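Local coordinates for protein AlyGC (Glaciecola chathamensis, PDB 5GKD) that probably breaks down alginate by beta-elimination, as an alginate lyase of polysaccharide lyase family 6 that carries bound calcium, at residues 453-458 and 483-488; 541-546 and 564-569; 590-595 and 605-610. All blocks are in the same frame, centred on the assembly; numbering follows the deposited sequence.

Contact 1: residues 453-458 and 483-488; sequences DAIASA and LTIRAQ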
loop_
_atom_site.group_PDB
_atom_site.type_symbol
_atom_site.label_atom_id
_atom_site.label_comp_id
_atom_site.label_asym_id
_atom_site.label_seq_id
_atom_site.Cartn_x
_atom_site.Cartn_y
_atom_site.Cartn_z
ATOM N N ASP A 453 -24.264 12.296 -5.271
ATOM C CA ASP A 453 -25.358 12.234 -4.316
ATOM C C ASP A 453 -26.207 10.991 -4.520
ATOM O O ASP A 453 -26.664 10.390 -3.548
ATOM C CB ASP A 453 -26.217 13.498 -4.412
ATOM C CG ASP A 453 -25.469 14.742 -3.972
ATOM O OD1 ASP A 453 -24.618 14.640 -3.067
ATOM O OD2 ASP A 453 -25.727 15.825 -4.535
ATOM N N ALA A 454 -26.423 10.576 -5.767
ATOM C CA ALA A 454 -27.226 9.376 -5.993
ATOM C C ALA A 454 -26.521 8.132 -5.463
ATOM O O ALA A 454 -27.155 7.260 -4.857
ATOM C CB ALA A 454 -27.540 9.220 -7.477
ATOM N N ILE A 455 -25.213 8.028 -5.695
ATOM C CA ILE A 455 -24.443 6.913 -5.150
ATOM C C ILE A 455 -24.535 6.896 -3.624
ATOM O O ILE A 455 -24.782 5.856 -3.005
ATOM C CB ILE A 455 -22.982 6.998 -5.635
ATOM C CG1 ILE A 455 -22.875 6.584 -7.101
ATOM C CG2 ILE A 455 -22.068 6.156 -4.772
ATOM C CD1 ILE A 455 -21.577 6.968 -7.745
ATOM N N ALA A 456 -24.382 8.060 -2.998
ATOM C CA ALA A 456 -24.283 8.109 -1.546
ATOM C C ALA A 456 -25.579 7.698 -0.861
ATOM O O ALA A 456 -25.538 7.143 0.239
ATOM C CB ALA A 456 -23.866 9.510 -1.094
ATOM N N SER A 457 -26.735 7.956 -1.468
ATOM C CA SER A 457 -27.987 7.644 -0.793
ATOM C C SER A 457 -28.652 6.381 -1.313
ATOM O O SER A 457 -29.655 5.948 -0.738
ATOM C CB SER A 457 -28.957 8.821 -0.884
ATOM O OG SER A 457 -29.280 9.114 -2.219
ATOM N N ALA A 458 -28.115 5.771 -2.366
ATOM C CA ALA A 458 -28.595 4.471 -2.801
ATOM C C ALA A 458 -28.298 3.407 -1.740
ATOM O O ALA A 458 -27.460 3.594 -0.856
ATOM C CB ALA A 458 -27.944 4.079 -4.129
ATOM N N LEU A 483 -23.547 -1.850 -6.491
ATOM C CA LEU A 483 -24.269 -0.828 -7.240
ATOM C C LEU A 483 -24.111 -1.057 -8.733
ATOM O O LEU A 483 -23.047 -1.474 -9.192
ATOM C CB LEU A 483 -23.757 0.569 -6.876
ATOM C CG LEU A 483 -24.749 1.723 -6.948
ATOM C CD1 LEU A 483 -25.720 1.672 -5.770
ATOM C CD2 LEU A 483 -24.008 3.052 -6.991
ATOM N N THR A 484 -25.174 -0.774 -9.484
ATOM C CA THR A 484 -25.143 -0.746 -10.942
ATOM C C THR A 484 -25.418 0.676 -11.410
ATOM O O THR A 484 -26.395 1.296 -10.980
ATOM C CB THR A 484 -26.171 -1.707 -11.550
ATOM O OG1 THR A 484 -25.854 -3.054 -11.182
ATOM C CG2 THR A 484 -26.162 -1.608 -13.058
ATOM N N ILE A 485 -24.556 1.194 -12.274
ATOM C CA ILE A 485 -24.759 2.488 -12.912
ATOM C C ILE A 485 -25.115 2.226 -14.374
ATOM O O ILE A 485 -24.277 1.759 -15.156
ATOM C CB ILE A 485 -23.526 3.385 -12.769
ATOM C CG1 ILE A 485 -23.209 3.582 -11.280
ATOM C CG2 ILE A 485 -23.760 4.711 -13.457
ATOM C CD1 ILE A 485 -22.102 4.533 -11.000
ATOM N N ARG A 486 -26.367 2.499 -14.743
ATOM C CA ARG A 486 -26.910 2.142 -16.050
ATOM C C ARG A 486 -27.429 3.380 -16.765
ATOM O O ARG A 486 -28.176 4.168 -16.179
ATOM C CB ARG A 486 -28.040 1.118 -15.905
ATOM C CG ARG A 486 -28.737 0.752 -17.212
ATOM C CD ARG A 486 -29.853 -0.232 -16.967
ATOM N NE ARG A 486 -29.332 -1.459 -16.373
ATOM C CZ ARG A 486 -30.059 -2.334 -15.682
ATOM N NH1 ARG A 486 -31.359 -2.122 -15.490
ATOM N NH2 ARG A 486 -29.483 -3.421 -15.178
ATOM N N ALA A 487 -27.046 3.548 -18.024
ATOM C CA ALA A 487 -27.618 4.617 -18.835
ATOM C C ALA A 487 -29.025 4.232 -19.271
ATOM O O ALA A 487 -29.263 3.101 -19.702
ATOM C CB ALA A 487 -26.752 4.896 -20.063
ATOM N N GLN A 488 -29.929 5.164 -19.163
ATOM C CA GLN A 488 -31.278 4.952 -19.588
ATOM C C GLN A 488 -31.239 4.590 -21.060
ATOM O O GLN A 488 -31.903 3.715 -21.501
ATOM C CB GLN A 488 -32.019 6.221 -19.360
ATOM C CG GLN A 488 -33.324 6.292 -20.060
ATOM C CD GLN A 488 -34.417 5.984 -19.135
ATOM O OE1 GLN A 488 -34.692 6.747 -18.253
ATOM N NE2 GLN A 488 -35.030 4.859 -19.314
#
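I455 turns CG1 anti to its carbonyl carbon (chi1 -75°) and carries CD1 onward in an extended branch, a shape that sends this arm from the helix onto L483 and I485. CG1 lies 3.7 Å from L483 CD2, the two side chains crossing obliquely. One carbon further out, I455 CD1 reaches I485 CD1 at 4.1 Å, and here the side chains cross at about a right angle. L483 is forked between two partners: its second methyl, CD1, meets A458 CB at 3.7 Å, just where the chain leaves the helix. L483 thus touches both I455, in the helix, and A458, the first residue beyond it. Within 453-458 the last turn is tied down at one acceptor. D453 O takes S457 N at 3.2 Å on one face of its carbonyl plane and S457 OG, also at 3.2 Å, on the other, the hydroxyl tilted 26° from that plane. A458 N bonds to A454 O at 3.1 Å. Beyond the turn, K481 NZ is hydrogen-bonded to both I455 O and A458 O, and L464 of strand 462-466 packs against I455 and A458. Helix 450-457 packs on the first coils of the second parallel beta-helix, consistent with the N-terminal cap of other pectate-lyase-like proteins. Every group that crosses from 453-458 to 483-488 is aliphatic and buried, with no hydrogen bond between the segments. The contact consequently depends on shape and burial, while the polar bonds fix the backbone that presents I455 and A458.

Contact 2: residues 541-546 and 564-569; sequences RNYRLA and FDAGNR
Y543 and F564 reach toward each other from opposite directions, and their meeting mixes polar and apolar contact. Y543 OH comes to the edge of the F564 ring, near its plane, 3.0 Å from CZ and 3.4 Å from CE2. This is a tight approach of oxygen to ring carbons, with no hydrogen bond across the segments. The phenol ring follows behind, Y543 CZ lying 3.8 Å from F564 CZ. A chi1 of 67° places Y543 CG between its own backbone N and carbonyl carbon, and from this crowded position the ring extends inward to F564. The purely aliphatic-aromatic part belongs to L545: its CD2 sits obliquely against F564, 3.7 Å from CE1 and equally far from CD1. A leucine in place of F564 would probably leave Y543 OH without the ring edge it abuts and open a gap beside L545 CD2. All of this is interior packing between two walls of the parallel beta-helix. Y543 also touches T534 and F564 touches I532, both on strand 530-534; strand 543-548 runs between strands 510-514 and 572-578, while strand 564-565 runs between 530-534 and 590-592.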
loop_
_atom_site.group_PDB
_atom_site.type_symbol
_atom_site.label_atom_id
_atom_site.label_comp_id
_atom_site.label_asym_id
_atom_site.label_seq_id
_atom_site.Cartn_x
_atom_site.Cartn_y
_atom_site.Cartn_z
ATOM N N ARG A 541 -11.705 -7.288 1.868
ATOM C CA ARG A 541 -12.776 -8.007 1.206
ATOM C C ARG A 541 -12.472 -8.019 -0.286
ATOM O O ARG A 541 -11.816 -7.105 -0.791
ATOM C CB ARG A 541 -14.081 -7.268 1.518
ATOM C CG ARG A 541 -15.360 -7.938 1.271
ATOM C CD ARG A 541 -16.422 -7.082 1.882
ATOM N NE ARG A 541 -16.395 -7.193 3.336
ATOM C CZ ARG A 541 -17.361 -7.758 4.050
ATOM N NH1 ARG A 541 -18.437 -8.239 3.444
ATOM N NH2 ARG A 541 -17.266 -7.829 5.369
ATOM N N ASN A 542 -12.941 -9.045 -0.989
ATOM C CA ASN A 542 -12.820 -9.060 -2.447
ATOM C C ASN A 542 -13.854 -8.111 -3.077
ATOM O O ASN A 542 -14.736 -7.582 -2.405
ATOM C CB ASN A 542 -13.008 -10.479 -3.001
ATOM C CG ASN A 542 -12.025 -11.485 -2.411
ATOM O OD1 ASN A 542 -10.961 -11.120 -1.922
ATOM N ND2 ASN A 542 -12.378 -12.759 -2.470
ATOM N N TYR A 543 -13.759 -7.910 -4.391
ATOM C CA TYR A 543 -14.723 -7.066 -5.091
ATOM C C TYR A 543 -15.017 -7.657 -6.464
ATOM O O TYR A 543 -14.276 -8.494 -6.971
ATOM C CB TYR A 543 -14.229 -5.603 -5.226
ATOM C CG TYR A 543 -13.038 -5.465 -6.130
ATOM C CD1 TYR A 543 -11.753 -5.735 -5.670
ATOM C CD2 TYR A 543 -13.195 -5.107 -7.450
ATOM C CE1 TYR A 543 -10.666 -5.634 -6.503
ATOM C CE2 TYR A 543 -12.104 -4.990 -8.290
ATOM C CZ TYR A 543 -10.846 -5.262 -7.816
ATOM O OH TYR A 543 -9.777 -5.163 -8.668
ATOM N N ARG A 544 -16.111 -7.189 -7.066
ATOM C CA ARG A 544 -16.540 -7.562 -8.405
ATOM C C ARG A 544 -16.656 -6.313 -9.274
ATOM O O ARG A 544 -17.150 -5.276 -8.824
ATOM C CB ARG A 544 -17.896 -8.295 -8.368
ATOM C CG ARG A 544 -17.876 -9.651 -7.690
ATOM C CD ARG A 544 -19.268 -10.140 -7.333
ATOM N NE ARG A 544 -19.778 -9.509 -6.119
ATOM C CZ ARG A 544 -21.066 -9.273 -5.888
ATOM N NH1 ARG A 544 -21.973 -9.615 -6.794
ATOM N NH2 ARG A 544 -21.444 -8.683 -4.769
ATOM N N LEU A 545 -16.222 -6.417 -10.530
ATOM C CA LEU A 545 -16.312 -5.315 -11.482
ATOM C C LEU A 545 -16.812 -5.852 -12.819
ATOM O O LEU A 545 -16.177 -6.730 -13.409
ATOM C CB LEU A 545 -14.950 -4.620 -11.637
ATOM C CG LEU A 545 -14.822 -3.541 -12.718
ATOM C CD1 LEU A 545 -15.829 -2.438 -12.499
ATOM C CD2 LEU A 545 -13.409 -2.985 -12.759
ATOM N N ALA A 546 -17.948 -5.332 -13.289
ATOM C CA ALA A 546 -18.536 -5.688 -14.580
ATOM C C ALA A 546 -18.710 -4.429 -15.416
ATOM O O ALA A 546 -19.194 -3.410 -14.916
ATOM C CB ALA A 546 -19.889 -6.389 -14.412
ATOM N N PHE A 564 -7.768 1.198 -15.178
ATOM C CA PHE A 564 -8.039 0.516 -13.916
ATOM C C PHE A 564 -6.738 0.182 -13.205
ATOM O O PHE A 564 -5.871 -0.484 -13.777
ATOM C CB PHE A 564 -8.862 -0.770 -14.096
ATOM C CG PHE A 564 -9.208 -1.437 -12.785
ATOM C CD1 PHE A 564 -10.303 -1.024 -12.050
ATOM C CD2 PHE A 564 -8.400 -2.438 -12.264
ATOM C CE1 PHE A 564 -10.602 -1.608 -10.830
ATOM C CE2 PHE A 564 -8.692 -3.033 -11.044
ATOM C CZ PHE A 564 -9.803 -2.615 -10.330
ATOM N N ASP A 565 -6.635 0.584 -11.939
ATOM C CA ASP A 565 -5.430 0.401 -11.134
ATOM C C ASP A 565 -5.804 -0.335 -9.852
ATOM O O ASP A 565 -6.469 0.230 -8.982
ATOM C CB ASP A 565 -4.781 1.755 -10.824
ATOM C CG ASP A 565 -3.368 1.616 -10.245
ATOM O OD1 ASP A 565 -2.658 0.657 -10.593
ATOM O OD2 ASP A 565 -2.965 2.474 -9.445
ATOM N N ALA A 566 -5.382 -1.591 -9.735
ATOM C CA ALA A 566 -5.666 -2.389 -8.553
ATOM C C ALA A 566 -4.762 -1.973 -7.398
ATOM O O ALA A 566 -3.557 -1.807 -7.577
ATOM C CB ALA A 566 -5.477 -3.881 -8.852
ATOM N N GLY A 567 -5.347 -1.813 -6.213
ATOM C CA GLY A 567 -4.550 -1.565 -5.030
ATOM C C GLY A 567 -3.728 -2.774 -4.632
ATOM O O GLY A 567 -4.075 -3.921 -4.923
ATOM N N ASN A 568 -2.604 -2.509 -3.975
ATOM C CA ASN A 568 -1.798 -3.593 -3.423
ATOM C C ASN A 568 -2.642 -4.484 -2.514
ATOM O O ASN A 568 -3.422 -3.999 -1.695
ATOM C CB ASN A 568 -0.599 -3.021 -2.662
ATOM C CG ASN A 568 0.523 -2.571 -3.594
ATOM O OD1 ASN A 568 1.412 -3.352 -3.925
ATOM N ND2 ASN A 568 0.484 -1.318 -4.017
ATOM N N ARG A 569 -2.508 -5.794 -2.695
ATOM C CA ARG A 569 -3.218 -6.797 -1.910
ATOM C C ARG A 569 -4.730 -6.746 -2.121
ATOM O O ARG A 569 -5.477 -7.225 -1.281
ATOM C CB ARG A 569 -2.887 -6.678 -0.413
ATOM C CG ARG A 569 -1.394 -6.805 -0.076
ATOM C CD ARG A 569 -0.837 -8.129 -0.594
ATOM N NE ARG A 569 0.309 -8.603 0.161
ATOM C CZ ARG A 569 1.461 -9.002 -0.369
ATOM N NH1 ARG A 569 1.633 -8.997 -1.683
ATOM N NH2 ARG A 569 2.435 -9.430 0.429
#

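Contact 3: residues 590-595 and 605-610; sequences FRLNKE and EYLTIE
F590 and I609 meet inside the second right-handed parallel beta-helix of the chain, where strand 590-592 on one wall faces strand 606-610 on another. Theirs is the closer half of the contact: F590 CE2 lies 4.1 Å from I609 CD1, with the side chains sliding past each other in opposite directions. I609 has CG1 anti to its carbonyl carbon (chi1 -62°) and CD1 fully extended beyond it (chi2 179°), which brings this one methyl to the phenyl ring. It approaches the ring obliquely. Around the pair, I575 and V577 touch F590, and M640 touches both I609 and L607. The other half is looser. L592 and L607 also point into the core, yet L592 CD2 comes no nearer than 4.4 Å to L607 CG. No hydrogen bond joins the segments, and the four side chains meet by apolar contact alone. Chain outside the core behaves differently: R591, K594, Y606 and E610 are partly open to solvent and make no contact across the segments, and their polar groups bond to other partners. Two residues of 605-610 instead reach the first beta-helix of the same chain: Y606 OH is hydrogen-bonded to D258 OD2, and the buried E605 divides the bonds of its carboxylate, OE1 being hydrogen-bonded to Y602 OH while OE2 forms a salt bridge with R234 NH2 of that first beta-helix.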
loop_
_atom_site.group_PDB
_atom_site.type_symbol
_atom_site.label_atom_id
_atom_site.label_comp_id
_atom_site.label_asym_id
_atom_site.label_seq_id
_atom_site.Cartn_x
_atom_site.Cartn_y
_atom_site.Cartn_z
ATOM N N PHE A 590 -5.758 -2.483 -17.601
ATOM C CA PHE A 590 -5.947 -3.162 -16.322
ATOM C C PHE A 590 -4.587 -3.459 -15.702
ATOM O O PHE A 590 -3.772 -4.182 -16.285
ATOM C CB PHE A 590 -6.767 -4.449 -16.486
ATOM C CG PHE A 590 -8.212 -4.196 -16.821
ATOM C CD1 PHE A 590 -9.127 -3.941 -15.828
ATOM C CD2 PHE A 590 -8.643 -4.175 -18.135
ATOM C CE1 PHE A 590 -10.443 -3.692 -16.125
ATOM C CE2 PHE A 590 -9.954 -3.939 -18.440
ATOM C CZ PHE A 590 -10.860 -3.697 -17.429
ATOM N N ARG A 591 -4.346 -2.892 -14.528
ATOM C CA ARG A 591 -3.100 -3.081 -13.797
ATOM C C ARG A 591 -3.373 -4.068 -12.668
ATOM O O ARG A 591 -3.877 -3.689 -11.607
ATOM C CB ARG A 591 -2.577 -1.738 -13.294
ATOM C CG ARG A 591 -2.025 -0.878 -14.416
ATOM C CD ARG A 591 -2.039 0.602 -14.078
ATOM N NE ARG A 591 -1.137 0.933 -12.984
ATOM C CZ ARG A 591 0.182 0.999 -13.099
ATOM N NH1 ARG A 591 0.759 0.732 -14.258
ATOM N NH2 ARG A 591 0.927 1.313 -12.046
ATOM N N LEU A 592 -3.049 -5.343 -12.916
ATOM C CA LEU A 592 -3.336 -6.464 -12.028
ATOM C C LEU A 592 -2.061 -7.211 -11.674
ATOM O O LEU A 592 -2.041 -8.443 -11.593
ATOM C CB LEU A 592 -4.329 -7.430 -12.658
ATOM C CG LEU A 592 -5.838 -7.192 -12.630
ATOM C CD1 LEU A 592 -6.287 -6.171 -11.615
ATOM C CD2 LEU A 592 -6.361 -6.885 -13.995
ATOM N N ASN A 593 -0.983 -6.465 -11.466
ATOM C CA ASN A 593 0.357 -7.008 -11.305
ATOM C C ASN A 593 1.072 -6.389 -10.110
ATOM O O ASN A 593 2.280 -6.136 -10.164
ATOM C CB ASN A 593 1.178 -6.772 -12.567
ATOM C CG ASN A 593 1.374 -5.304 -12.851
ATOM O OD1 ASN A 593 0.598 -4.473 -12.383
ATOM N ND2 ASN A 593 2.431 -4.969 -13.578
ATOM N N LYS A 594 0.350 -6.139 -9.012
ATOM C CA LYS A 594 0.957 -5.469 -7.861
ATOM C C LYS A 594 1.744 -6.399 -6.940
ATOM O O LYS A 594 2.587 -5.918 -6.177
ATOM C CB LYS A 594 -0.115 -4.746 -7.045
ATOM C CG LYS A 594 -0.890 -3.725 -7.847
ATOM C CD LYS A 594 0.080 -2.834 -8.634
ATOM C CE LYS A 594 -0.623 -1.830 -9.531
ATOM N NZ LYS A 594 -1.171 -0.651 -8.812
ATOM N N GLU A 595 1.501 -7.703 -6.967
ATOM C CA GLU A 595 2.058 -8.581 -5.940
ATOM C C GLU A 595 3.343 -9.230 -6.443
ATOM O O GLU A 595 3.417 -10.423 -6.739
ATOM C CB GLU A 595 1.026 -9.621 -5.518
ATOM C CG GLU A 595 -0.391 -9.090 -5.491
ATOM C CD GLU A 595 -0.556 -7.893 -4.577
ATOM O OE1 GLU A 595 0.155 -7.826 -3.563
ATOM O OE2 GLU A 595 -1.404 -7.028 -4.863
ATOM N N GLU A 605 -9.302 -13.373 -9.896
ATOM C CA GLU A 605 -9.574 -14.777 -10.171
ATOM C C GLU A 605 -9.945 -15.001 -11.637
ATOM O O GLU A 605 -9.384 -15.884 -12.286
ATOM C CB GLU A 605 -10.677 -15.298 -9.241
ATOM C CG GLU A 605 -10.866 -16.817 -9.297
ATOM C CD GLU A 605 -9.673 -17.616 -8.779
ATOM O OE1 GLU A 605 -8.777 -17.046 -8.123
ATOM O OE2 GLU A 605 -9.637 -18.839 -9.023
ATOM N N TYR A 606 -10.891 -14.221 -12.165
ATOM C CA TYR A 606 -11.343 -14.307 -13.554
ATOM C C TYR A 606 -11.271 -12.931 -14.195
ATOM O O TYR A 606 -12.017 -12.032 -13.805
ATOM C CB TYR A 606 -12.776 -14.826 -13.655
ATOM C CG TYR A 606 -13.001 -16.178 -13.062
ATOM C CD1 TYR A 606 -12.740 -17.343 -13.789
ATOM C CD2 TYR A 606 -13.487 -16.298 -11.778
ATOM C CE1 TYR A 606 -12.961 -18.602 -13.232
ATOM C CE2 TYR A 606 -13.704 -17.528 -11.220
ATOM C CZ TYR A 606 -13.434 -18.671 -11.941
ATOM O OH TYR A 606 -13.673 -19.870 -11.341
ATOM N N LEU A 607 -10.398 -12.777 -15.182
ATOM C CA LEU A 607 -10.379 -11.614 -16.059
ATOM C C LEU A 607 -10.969 -12.021 -17.403
ATOM O O LEU A 607 -10.412 -12.893 -18.080
ATOM C CB LEU A 607 -8.948 -11.118 -16.254
ATOM C CG LEU A 607 -8.620 -9.670 -16.578
ATOM C CD1 LEU A 607 -7.434 -9.607 -17.503
ATOM C CD2 LEU A 607 -9.779 -8.872 -17.094
ATOM N N THR A 608 -12.073 -11.389 -17.798
ATOM C CA THR A 608 -12.733 -11.702 -19.062
ATOM C C THR A 608 -12.970 -10.428 -19.864
ATOM O O THR A 608 -13.557 -9.475 -19.348
ATOM C CB THR A 608 -14.066 -12.429 -18.832
ATOM O OG1 THR A 608 -13.820 -13.696 -18.229
ATOM C CG2 THR A 608 -14.781 -12.665 -20.158
ATOM N N ILE A 609 -12.514 -10.411 -21.119
ATOM C CA ILE A 609 -12.751 -9.302 -22.052
ATOM C C ILE A 609 -13.226 -9.905 -23.365
ATOM O O ILE A 609 -12.456 -10.593 -24.041
ATOM C CB ILE A 609 -11.500 -8.441 -22.289
ATOM C CG1 ILE A 609 -11.024 -7.777 -21.006
ATOM C CG2 ILE A 609 -11.777 -7.365 -23.311
ATOM C CD1 ILE A 609 -9.773 -6.947 -21.210
ATOM N N GLU A 610 -14.475 -9.637 -23.743
ATOM C CA GLU A 610 -15.019 -10.173 -24.986
ATOM C C GLU A 610 -15.758 -9.096 -25.776
ATOM O O GLU A 610 -16.342 -8.175 -25.204
ATOM C CB GLU A 610 -15.969 -11.351 -24.723
ATOM C CG GLU A 610 -15.305 -12.569 -24.129
ATOM C CD GLU A 610 -16.304 -13.660 -23.787
ATOM O OE1 GLU A 610 -17.234 -13.388 -22.999
ATOM O OE2 GLU A 610 -16.168 -14.783 -24.317
#

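How the contacts relate
From the N terminus, the three contacts follow in series along the second beta-helix; none nests in or crosses another. Contact 1 closes a 24-residue excursion containing strands 462-466 and 469-473 and ties the capping helix to strand 482-487. Contact 2 closes 17 residues that include strand 551-555, and contact 3 a nine-residue loop without helix or strand, each joining two walls within the coils. Contact 1 stands apart, its centre about 19 Å from that of contact 2. Contacts 2 and 3 touch through neighbouring strands 564-565 and 590-592: F564 CB packs 3.6 Å from F590 CD1, and salt bridges join D565 to K594 and R569 to E595.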